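PDB 4G54: general Secretion Pathway Protein from Vibrio vulnificus, which is a periplasmic domain of the EpsAB fusion protein of the type II secretion system and probably binds peptidoglycan. Local coordinates for residues R65-Q73 with V115-R123; L138-V149 with L236-T244. All blocks are in the same frame, centred on the assembly; numbering follows the deposited sequence.

Interaction 1. Residues R65-Q73 with V115-R123; sequences RQLNWQELQ and VSQLMSLWR
Helix 69-73 and helix 115-121 run nearest each other at Trp-69 and Met-119, whose CA atoms are 8.6 Å apart. Their axes stay 13.1 Å apart at closest approach and run at 116° to each other, so side chains span the gap. Two tryptophans do most of this, one from each segment. The Trp-69 side chain has CG anti to the backbone N (chi1 170°), and this carries the indole across to helix 115-121. Val-115 CG1 lies over one face, 4.3 Å from the centroid of the five-membered ring, in a CH-pi contact. Val-115 CG2 touches Trp-69 CZ2 at 3.5 Å. The sulfur of Met-119 approaches the same ring obliquely, a Met-aromatic contact, and Leu-118 CD2 reaches Trp-69 CZ3 at 3.7 Å. Trp-122 points toward segment 65-73, where Leu-72 meets it from the opposite direction. Leu-72 CD2 sits over its face, 4.0 Å from the centroid of the six-membered ring. The carbonyl of Asn-68 meets the edge of this indole. Asn-68 and Glu-71 form a capping box: Glu-71 N donates to Asn-68 OD1 at 2.8 Å, and Asn-68 N donates to Glu-71 OE1 at 2.9 Å. This fixes the start of the helix that bears Trp-69. The indole N-H of Trp-122 is bonded to the carbonyl of Glu-125. Leu-72 and Leu-118 pack on Leu-81 of strand 79-85, and Trp-69 on Val-97 of strand 88-97, so both helices lie against the antiparallel sheet.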
loop_
_atom_site.group_PDB
_atom_site.type_symbol
_atom_site.label_atom_id
_atom_site.label_comp_id
_atom_site.label_asym_id
_atom_site.label_seq_id
_atom_site.Cartn_x
_atom_site.Cartn_y
_atom_site.Cartn_z
ATOM N N ARG A 65 5.125 10.633 -3.809
ATOM C CA ARG A 65 5.425 11.429 -2.593
ATOM C C ARG A 65 6.941 11.519 -2.547
ATOM O O ARG A 65 7.644 10.740 -3.194
ATOM C CB ARG A 65 4.976 10.679 -1.337
ATOM C CG ARG A 65 3.410 10.807 -1.016
ATOM C CD ARG A 65 3.103 10.763 0.527
ATOM N NE ARG A 65 3.659 9.570 1.203
ATOM C CZ ARG A 65 3.341 8.311 0.946
ATOM N NH1 ARG A 65 2.358 8.046 0.095
ATOM N NH2 ARG A 65 3.981 7.292 1.624
ATOM N N GLN A 66 7.430 12.496 -1.781
ATOM C CA GLN A 66 8.899 12.561 -1.475
ATOM C C GLN A 66 9.078 12.180 -0.046
ATOM O O GLN A 66 8.402 12.801 0.863
ATOM C CB GLN A 66 9.357 14.007 -1.649
ATOM C CG GLN A 66 9.569 14.329 -3.024
ATOM C CD GLN A 66 10.846 13.752 -3.573
ATOM O OE1 GLN A 66 11.917 13.665 -2.899
ATOM N NE2 GLN A 66 10.758 13.377 -4.823
ATOM N N LEU A 67 9.933 11.177 0.207
ATOM C CA LEU A 67 10.162 10.649 1.587
ATOM C C LEU A 67 11.613 10.860 1.927
ATOM O O LEU A 67 12.453 10.885 1.005
ATOM C CB LEU A 67 9.899 9.152 1.722
ATOM C CG LEU A 67 8.460 8.713 1.968
ATOM C CD1 LEU A 67 7.472 9.464 1.155
ATOM C CD2 LEU A 67 8.248 7.199 1.865
ATOM N N ASN A 68 11.910 10.880 3.225
ATOM C CA ASN A 68 13.335 10.745 3.666
ATOM C C ASN A 68 13.523 9.293 4.112
ATOM O O ASN A 68 12.582 8.429 4.056
ATOM C CB ASN A 68 13.703 11.776 4.714
ATOM C CG ASN A 68 12.831 11.675 5.974
ATOM O OD1 ASN A 68 12.593 10.566 6.448
ATOM N ND2 ASN A 68 12.345 12.798 6.505
ATOM N N TRP A 69 14.741 8.916 4.512
ATOM C CA TRP A 69 15.033 7.543 4.843
ATOM C C TRP A 69 14.336 7.083 6.106
ATOM O O TRP A 69 13.927 5.903 6.182
ATOM C CB TRP A 69 16.596 7.447 5.027
ATOM C CG TRP A 69 17.095 6.198 5.597
ATOM C CD1 TRP A 69 17.967 6.109 6.655
ATOM C CD2 TRP A 69 16.892 4.805 5.145
ATOM N NE1 TRP A 69 18.319 4.795 6.901
ATOM C CE2 TRP A 69 17.682 3.973 6.003
ATOM C CE3 TRP A 69 16.139 4.201 4.120
ATOM C CZ2 TRP A 69 17.724 2.572 5.882
ATOM C CZ3 TRP A 69 16.187 2.806 3.997
ATOM C CH2 TRP A 69 16.991 2.016 4.846
ATOM N N GLN A 70 14.200 7.987 7.094
ATOM C CA GLN A 70 13.453 7.680 8.340
ATOM C C GLN A 70 12.016 7.303 7.916
ATOM O O GLN A 70 11.483 6.255 8.327
ATOM C CB GLN A 70 13.465 8.885 9.312
ATOM C CG GLN A 70 12.555 8.626 10.507
ATOM C CD GLN A 70 13.078 7.655 11.594
ATOM O OE1 GLN A 70 14.091 6.917 11.420
ATOM N NE2 GLN A 70 12.355 7.638 12.755
ATOM N N GLU A 71 11.424 8.092 7.019
ATOM C CA GLU A 71 10.024 7.829 6.602
ATOM C C GLU A 71 9.928 6.527 5.789
ATOM O O GLU A 71 8.977 5.733 6.003
ATOM C CB GLU A 71 9.460 9.012 5.821
ATOM C CG GLU A 71 9.232 10.235 6.664
ATOM C CD GLU A 71 9.049 11.532 5.871
ATOM O OE1 GLU A 71 9.480 11.649 4.698
ATOM O OE2 GLU A 71 8.447 12.477 6.463
ATOM N N LEU A 72 10.904 6.239 4.929
ATOM C CA LEU A 72 10.832 5.083 4.099
ATOM C C LEU A 72 10.848 3.852 5.014
ATOM O O LEU A 72 10.109 2.890 4.813
ATOM C CB LEU A 72 12.072 5.078 3.165
ATOM C CG LEU A 72 12.005 3.930 2.135
ATOM C CD1 LEU A 72 10.873 4.297 1.142
ATOM C CD2 LEU A 72 13.296 3.810 1.369
ATOM N N GLN A 73 11.636 3.885 6.067
ATOM C CA GLN A 73 11.689 2.739 6.978
ATOM C C GLN A 73 10.375 2.438 7.641
ATOM O O GLN A 73 10.199 1.259 8.064
ATOM C CB GLN A 73 12.726 2.988 8.096
ATOM C CG GLN A 73 14.153 2.867 7.552
ATOM C CD GLN A 73 15.156 3.356 8.605
ATOM O OE1 GLN A 73 15.696 4.518 8.565
ATOM N NE2 GLN A 73 15.393 2.495 9.573
ATOM N N VAL A 115 22.124 0.487 2.954
ATOM C CA VAL A 115 21.701 1.903 3.007
ATOM C C VAL A 115 22.579 2.736 2.057
ATOM O O VAL A 115 22.091 3.561 1.282
ATOM C CB VAL A 115 21.874 2.482 4.411
ATOM C CG1 VAL A 115 21.338 3.923 4.453
ATOM C CG2 VAL A 115 21.054 1.720 5.318
ATOM N N SER A 116 23.897 2.524 2.139
ATOM C CA SER A 116 24.789 3.266 1.261
ATOM C C SER A 116 24.433 3.086 -0.221
ATOM O O SER A 116 24.342 4.055 -0.965
ATOM C CB SER A 116 26.228 2.876 1.536
ATOM O OG SER A 116 27.086 3.610 0.722
ATOM N N GLN A 117 24.160 1.846 -0.635
ATOM C CA GLN A 117 23.854 1.619 -2.059
ATOM C C GLN A 117 22.546 2.306 -2.404
ATOM O O GLN A 117 22.457 2.996 -3.458
ATOM C CB GLN A 117 23.750 0.151 -2.307
ATOM C CG GLN A 117 25.057 -0.570 -2.346
ATOM C CD GLN A 117 24.815 -2.094 -2.479
ATOM O OE1 GLN A 117 24.249 -2.722 -1.569
ATOM N NE2 GLN A 117 25.137 -2.651 -3.644
ATOM N N LEU A 118 21.530 2.127 -1.545
ATOM C CA LEU A 118 20.256 2.812 -1.806
ATOM C C LEU A 118 20.391 4.353 -1.938
ATOM O O LEU A 118 19.907 5.010 -2.899
ATOM C CB LEU A 118 19.216 2.512 -0.685
ATOM C CG LEU A 118 17.917 3.294 -0.841
ATOM C CD1 LEU A 118 17.096 2.837 -2.090
ATOM C CD2 LEU A 118 17.136 2.960 0.431
ATOM N N MET A 119 21.107 4.946 -1.004
ATOM C CA MET A 119 21.190 6.393 -0.980
ATOM C C MET A 119 21.971 6.981 -2.114
ATOM O O MET A 119 21.746 8.178 -2.452
ATOM C CB MET A 119 21.691 6.863 0.411
ATOM C CG MET A 119 20.663 6.557 1.553
ATOM S SD MET A 119 18.844 6.813 1.318
ATOM C CE MET A 119 18.266 5.512 2.282
ATOM N N SER A 120 22.873 6.192 -2.722
ATOM C CA SER A 120 23.605 6.663 -3.870
ATOM C C SER A 120 22.728 6.835 -5.144
ATOM O O SER A 120 23.079 7.632 -6.030
ATOM C CB SER A 120 24.840 5.772 -4.058
ATOM O OG SER A 120 24.403 4.569 -4.645
ATOM N N LEU A 121 21.545 6.213 -5.152
ATOM C CA LEU A 121 20.710 6.159 -6.326
ATOM C C LEU A 121 19.296 6.745 -6.033
ATOM O O LEU A 121 18.606 7.160 -6.963
ATOM C CB LEU A 121 20.559 4.691 -6.753
ATOM C CG LEU A 121 21.882 4.067 -7.348
ATOM C CD1 LEU A 121 21.598 2.699 -7.896
ATOM C CD2 LEU A 121 22.474 4.964 -8.461
ATOM N N TRP A 122 18.848 6.759 -4.778
ATOM C CA TRP A 122 17.458 7.174 -4.482
ATOM C C TRP A 122 17.497 8.603 -3.950
ATOM O O TRP A 122 18.262 8.884 -2.971
ATOM C CB TRP A 122 16.854 6.227 -3.446
ATOM C CG TRP A 122 15.442 6.572 -3.065
ATOM C CD1 TRP A 122 14.317 6.664 -3.904
ATOM C CD2 TRP A 122 14.995 6.850 -1.735
ATOM N NE1 TRP A 122 13.203 6.953 -3.104
ATOM C CE2 TRP A 122 13.608 7.139 -1.797
ATOM C CE3 TRP A 122 15.668 6.972 -0.503
ATOM C CZ2 TRP A 122 12.850 7.470 -0.674
ATOM C CZ3 TRP A 122 14.926 7.347 0.620
ATOM C CH2 TRP A 122 13.507 7.535 0.543
ATOM N N ARG A 123 16.662 9.484 -4.529
ATOM C CA ARG A 123 16.628 10.880 -4.117
ATOM C C ARG A 123 15.337 11.238 -3.383
ATOM O O ARG A 123 15.060 12.395 -3.091
ATOM C CB ARG A 123 16.876 11.838 -5.301
ATOM C CG ARG A 123 18.292 11.670 -5.911
ATOM C CD ARG A 123 18.495 12.540 -7.181
ATOM N NE ARG A 123 19.744 12.183 -7.887
ATOM C CZ ARG A 123 20.101 12.535 -9.138
ATOM N NH1 ARG A 123 19.310 13.267 -9.925
ATOM N NH2 ARG A 123 21.275 12.126 -9.619
#

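Interaction 2. Residues L138-V149 with L236-T244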
loop_
_atom_site.group_PDB
_atom_site.type_symbol
_atom_site.label_atom_id
_atom_site.label_comp_id
_atom_site.label_asym_id
_atom_site.label_seq_id
_atom_site.Cartn_x
_atom_site.Cartn_y
_atom_site.Cartn_z
ATOM N N LEU A 138 -18.051 7.837 7.121
ATOM C CA LEU A 138 -18.978 6.897 7.793
ATOM C C LEU A 138 -19.217 7.386 9.239
ATOM O O LEU A 138 -18.258 7.782 9.929
ATOM C CB LEU A 138 -18.340 5.496 7.780
ATOM C CG LEU A 138 -18.049 5.031 6.302
ATOM C CD1 LEU A 138 -17.363 3.740 6.502
ATOM C CD2 LEU A 138 -19.312 4.757 5.436
ATOM N N ARG A 139 -20.462 7.346 9.712
ATOM C CA ARG A 139 -20.775 7.840 11.036
ATOM C C ARG A 139 -21.891 7.022 11.633
ATOM O O ARG A 139 -22.605 6.263 10.930
ATOM C CB ARG A 139 -21.115 9.304 11.036
ATOM C CG ARG A 139 -22.429 9.542 10.330
ATOM C CD ARG A 139 -22.860 11.016 10.169
ATOM N NE ARG A 139 -22.034 11.720 9.174
ATOM C CZ ARG A 139 -21.194 12.709 9.471
ATOM N NH1 ARG A 139 -20.943 13.059 10.762
ATOM N NH2 ARG A 139 -20.524 13.302 8.470
ATOM N N LEU A 140 -22.017 7.203 12.947
ATOM C CA LEU A 140 -23.053 6.533 13.708
ATOM C C LEU A 140 -24.401 6.597 12.999
ATOM O O LEU A 140 -24.864 7.684 12.637
ATOM C CB LEU A 140 -23.187 7.270 15.075
ATOM C CG LEU A 140 -24.175 6.623 16.062
ATOM C CD1 LEU A 140 -23.517 5.340 16.681
ATOM C CD2 LEU A 140 -24.410 7.689 17.162
ATOM N N GLY A 141 -25.022 5.431 12.933
ATOM C CA GLY A 141 -26.375 5.308 12.331
ATOM C C GLY A 141 -26.349 4.764 10.939
ATOM O O GLY A 141 -27.359 4.257 10.426
ATOM N N MET A 142 -25.217 4.849 10.284
ATOM C CA MET A 142 -25.132 4.362 8.928
ATOM C C MET A 142 -25.011 2.815 8.904
ATOM O O MET A 142 -24.632 2.182 9.887
ATOM C CB MET A 142 -23.930 4.976 8.148
ATOM C CG MET A 142 -24.147 6.475 7.933
ATOM S SD MET A 142 -22.733 7.249 7.091
ATOM C CE MET A 142 -22.916 6.616 5.430
ATOM N N HIS A 143 -25.328 2.210 7.765
ATOM C CA HIS A 143 -25.290 0.756 7.645
ATOM C C HIS A 143 -24.965 0.307 6.252
ATOM O O HIS A 143 -25.254 1.051 5.294
ATOM C CB HIS A 143 -26.601 0.129 8.134
ATOM C CG HIS A 143 -27.761 0.458 7.278
ATOM N ND1 HIS A 143 -28.460 1.647 7.402
ATOM C CD2 HIS A 143 -28.310 -0.201 6.237
ATOM C CE1 HIS A 143 -29.440 1.669 6.510
ATOM N NE2 HIS A 143 -29.356 0.573 5.778
ATOM N N GLY A 144 -24.381 -0.875 6.104
ATOM C CA GLY A 144 -24.110 -1.427 4.796
ATOM C C GLY A 144 -22.791 -2.125 4.719
ATOM O O GLY A 144 -22.081 -2.206 5.738
ATOM N N GLU A 145 -22.415 -2.573 3.505
ATOM C CA GLU A 145 -21.177 -3.300 3.349
ATOM C C GLU A 145 -19.957 -2.435 3.736
ATOM O O GLU A 145 -18.950 -2.977 4.211
ATOM C CB GLU A 145 -21.018 -3.738 1.918
ATOM C CG GLU A 145 -19.865 -4.721 1.722
ATOM C CD GLU A 145 -19.634 -5.130 0.236
ATOM O OE1 GLU A 145 -20.449 -4.771 -0.675
ATOM O OE2 GLU A 145 -18.630 -5.849 0.003
ATOM N N ALA A 146 -20.031 -1.129 3.532
ATOM C CA ALA A 146 -18.945 -0.265 3.919
ATOM C C ALA A 146 -18.665 -0.323 5.400
ATOM O O ALA A 146 -17.471 -0.186 5.804
ATOM C CB ALA A 146 -19.256 1.169 3.503
ATOM N N ILE A 147 -19.720 -0.507 6.198
ATOM C CA ILE A 147 -19.531 -0.578 7.651
ATOM C C ILE A 147 -18.871 -1.905 7.993
ATOM O O ILE A 147 -17.950 -1.928 8.846
ATOM C CB ILE A 147 -20.854 -0.441 8.368
ATOM C CG1 ILE A 147 -21.558 0.888 8.056
ATOM C CG2 ILE A 147 -20.610 -0.553 9.879
ATOM C CD1 ILE A 147 -20.690 2.161 8.010
ATOM N N GLU A 148 -19.213 -2.986 7.299
ATOM C CA GLU A 148 -18.556 -4.254 7.568
ATOM C C GLU A 148 -17.096 -4.165 7.246
ATOM O O GLU A 148 -16.217 -4.732 7.956
ATOM C CB GLU A 148 -19.177 -5.394 6.708
ATOM C CG GLU A 148 -20.674 -5.459 6.834
ATOM C CD GLU A 148 -21.339 -6.440 5.838
ATOM O OE1 GLU A 148 -20.696 -6.930 4.880
ATOM O OE2 GLU A 148 -22.550 -6.693 6.044
ATOM N N VAL A 149 -16.752 -3.481 6.128
ATOM C CA VAL A 149 -15.362 -3.289 5.811
ATOM C C VAL A 149 -14.559 -2.401 6.797
ATOM O O VAL A 149 -13.470 -2.778 7.207
ATOM C CB VAL A 149 -15.228 -2.611 4.378
ATOM C CG1 VAL A 149 -13.784 -2.206 4.078
ATOM C CG2 VAL A 149 -15.711 -3.631 3.341
ATOM N N LEU A 236 -10.456 -4.824 -8.401
ATOM C CA LEU A 236 -11.794 -4.544 -7.916
ATOM C C LEU A 236 -12.170 -3.114 -8.272
ATOM O O LEU A 236 -11.422 -2.152 -7.869
ATOM C CB LEU A 236 -11.775 -4.643 -6.399
ATOM C CG LEU A 236 -13.082 -4.762 -5.663
ATOM C CD1 LEU A 236 -14.089 -5.717 -6.316
ATOM C CD2 LEU A 236 -12.487 -5.380 -4.346
ATOM N N ARG A 237 -13.269 -2.947 -8.976
ATOM C CA ARG A 237 -13.664 -1.627 -9.423
ATOM C C ARG A 237 -15.067 -1.194 -8.986
ATOM O O ARG A 237 -15.680 -0.406 -9.633
ATOM C CB ARG A 237 -13.462 -1.510 -10.909
ATOM C CG ARG A 237 -12.021 -1.731 -11.328
ATOM C CD ARG A 237 -11.904 -1.714 -12.794
ATOM N NE ARG A 237 -10.754 -2.413 -13.340
ATOM C CZ ARG A 237 -9.558 -1.810 -13.443
ATOM N NH1 ARG A 237 -9.409 -0.523 -13.079
ATOM N NH2 ARG A 237 -8.520 -2.456 -13.923
ATOM N N THR A 238 -15.512 -1.724 -7.844
ATOM C CA THR A 238 -16.726 -1.228 -7.236
ATOM C C THR A 238 -16.315 -0.996 -5.764
ATOM O O THR A 238 -15.386 -1.680 -5.248
ATOM C CB THR A 238 -17.915 -2.265 -7.310
ATOM O OG1 THR A 238 -17.435 -3.421 -6.663
ATOM C CG2 THR A 238 -18.239 -2.583 -8.738
ATOM N N TYR A 239 -16.988 -0.010 -5.173
ATOM C CA TYR A 239 -16.785 0.380 -3.746
ATOM C C TYR A 239 -17.952 -0.184 -2.929
ATOM O O TYR A 239 -19.089 -0.184 -3.432
ATOM C CB TYR A 239 -16.883 1.922 -3.668
ATOM C CG TYR A 239 -15.707 2.643 -4.235
ATOM C CD1 TYR A 239 -14.445 2.545 -3.617
ATOM C CD2 TYR A 239 -15.852 3.478 -5.380
ATOM C CE1 TYR A 239 -13.325 3.225 -4.098
ATOM C CE2 TYR A 239 -14.685 4.198 -5.899
ATOM C CZ TYR A 239 -13.417 4.037 -5.239
ATOM O OH TYR A 239 -12.239 4.654 -5.727
ATOM N N PRO A 240 -17.746 -0.518 -1.653
ATOM C CA PRO A 240 -18.877 -0.982 -0.798
ATOM C C PRO A 240 -19.764 0.179 -0.422
ATOM O O PRO A 240 -19.206 1.307 -0.154
ATOM C CB PRO A 240 -18.214 -1.593 0.423
ATOM C CG PRO A 240 -16.815 -0.989 0.464
ATOM C CD PRO A 240 -16.437 -0.587 -0.975
ATOM N N LEU A 241 -21.079 -0.036 -0.351
ATOM C CA LEU A 241 -21.850 1.187 -0.031
ATOM C C LEU A 241 -22.203 1.248 1.406
ATOM O O LEU A 241 -22.172 0.256 2.116
ATOM C CB LEU A 241 -23.110 1.339 -0.836
ATOM C CG LEU A 241 -22.824 1.635 -2.303
ATOM C CD1 LEU A 241 -24.081 1.079 -2.967
ATOM C CD2 LEU A 241 -22.538 3.112 -2.641
ATOM N N ALA A 242 -22.524 2.454 1.867
ATOM C CA ALA A 242 -23.282 2.589 3.059
ATOM C C ALA A 242 -24.405 3.596 2.904
ATOM O O ALA A 242 -24.376 4.482 2.010
ATOM C CB ALA A 242 -22.464 2.911 4.324
ATOM N N GLU A 243 -25.399 3.412 3.724
ATOM C CA GLU A 243 -26.593 4.231 3.656
ATOM C C GLU A 243 -26.901 4.797 5.008
ATOM O O GLU A 243 -26.510 4.252 6.057
ATOM C CB GLU A 243 -27.797 3.405 3.101
ATOM C CG GLU A 243 -27.580 2.777 1.717
ATOM C CD GLU A 243 -28.765 1.921 1.266
ATOM O OE1 GLU A 243 -29.450 1.311 2.146
ATOM O OE2 GLU A 243 -29.012 1.839 0.030
ATOM N N THR A 244 -27.666 5.877 5.027
ATOM C CA THR A 244 -27.963 6.531 6.291
ATOM C C THR A 244 -29.108 5.881 7.062
ATOM O O THR A 244 -30.015 5.341 6.442
ATOM C CB THR A 244 -28.260 7.992 6.052
ATOM O OG1 THR A 244 -28.536 8.627 7.304
ATOM C CG2 THR A 244 -29.453 8.109 5.130
HETATM O O HOH W 1 -31.763 -0.056 3.422
#
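His-143 and Glu-243 pair backbone to backbone as a single antiparallel bridge of the hydrogen-bonded kind. His-143 N donates to Glu-243 O at 2.9 Å, in the plane of that carbonyl, and Glu-243 N donates back to His-143 O at 2.8 Å. Further along, Ala-146 N gives a nearly straight bond to Leu-241 O (2.9 Å, 168° at the hydrogen). The donor stands above the carbonyl plane, not on a lone pair. An N-H in the first turn of helix 145-158 is thus satisfied by the C-terminal segment. Between these bonds the methyl of Ala-242 points into an apolar cluster. Its CB lies 3.7 Å from Ala-146 CB and 3.8 Å from Leu-138 CD2. Met-142 CE also reaches it, because the chain bends at its last torsion (chi3 72°), and Ile-147 CD1 adds a looser contact. Pro-240 packs on the first turn of the helix, beside Glu-145 and Val-149. Its CB meets Glu-145 CG at 3.8 Å, and its CG meets Val-149 CG2. At the other end, the imidazole of His-143 and the carboxylate of Glu-243 are turned 87° apart. One water joins them, donating to Glu-243 OE1 and weakly bonded to His-143 NE2. Gly-144 is the N-cap, and its lack of a side chain lets Leu-241 O and Ala-242 come close. A type II turn from Arg-139 to Met-142, closed by Met-142 N bonding to Arg-139 O, leads into His-143. Met-142 and Gly-144 have backbone bonds to Phe-168 and Thr-166. The extended tail thus adds a short beta pairing and an apolar seam at the N-terminal end of the first helix in the putative peptidoglycan-binding domain.

Interaction 1 and interaction 2 lie on opposite sides of the chain's centre, with their own centres about 37 Å apart and nearest atoms about 16 Å apart. They share no helix or strand. Interaction 1 belongs to the C39-like domain and joins two helices on one sheet through aromatic and aliphatic side chains. Interaction 2 joins the peptidoglycan-binding-like part to the end of the modelled chain, and there main-chain bonds lead, with apolar side chains packed around Ala-242 and Pro-240. Both are partly buried. Leu-72, Leu-118 and Trp-122 form the inner side of the first, and Leu-138, Ala-146 and Ile-147 that of the second, whereas most of segment 236-244 is exposed.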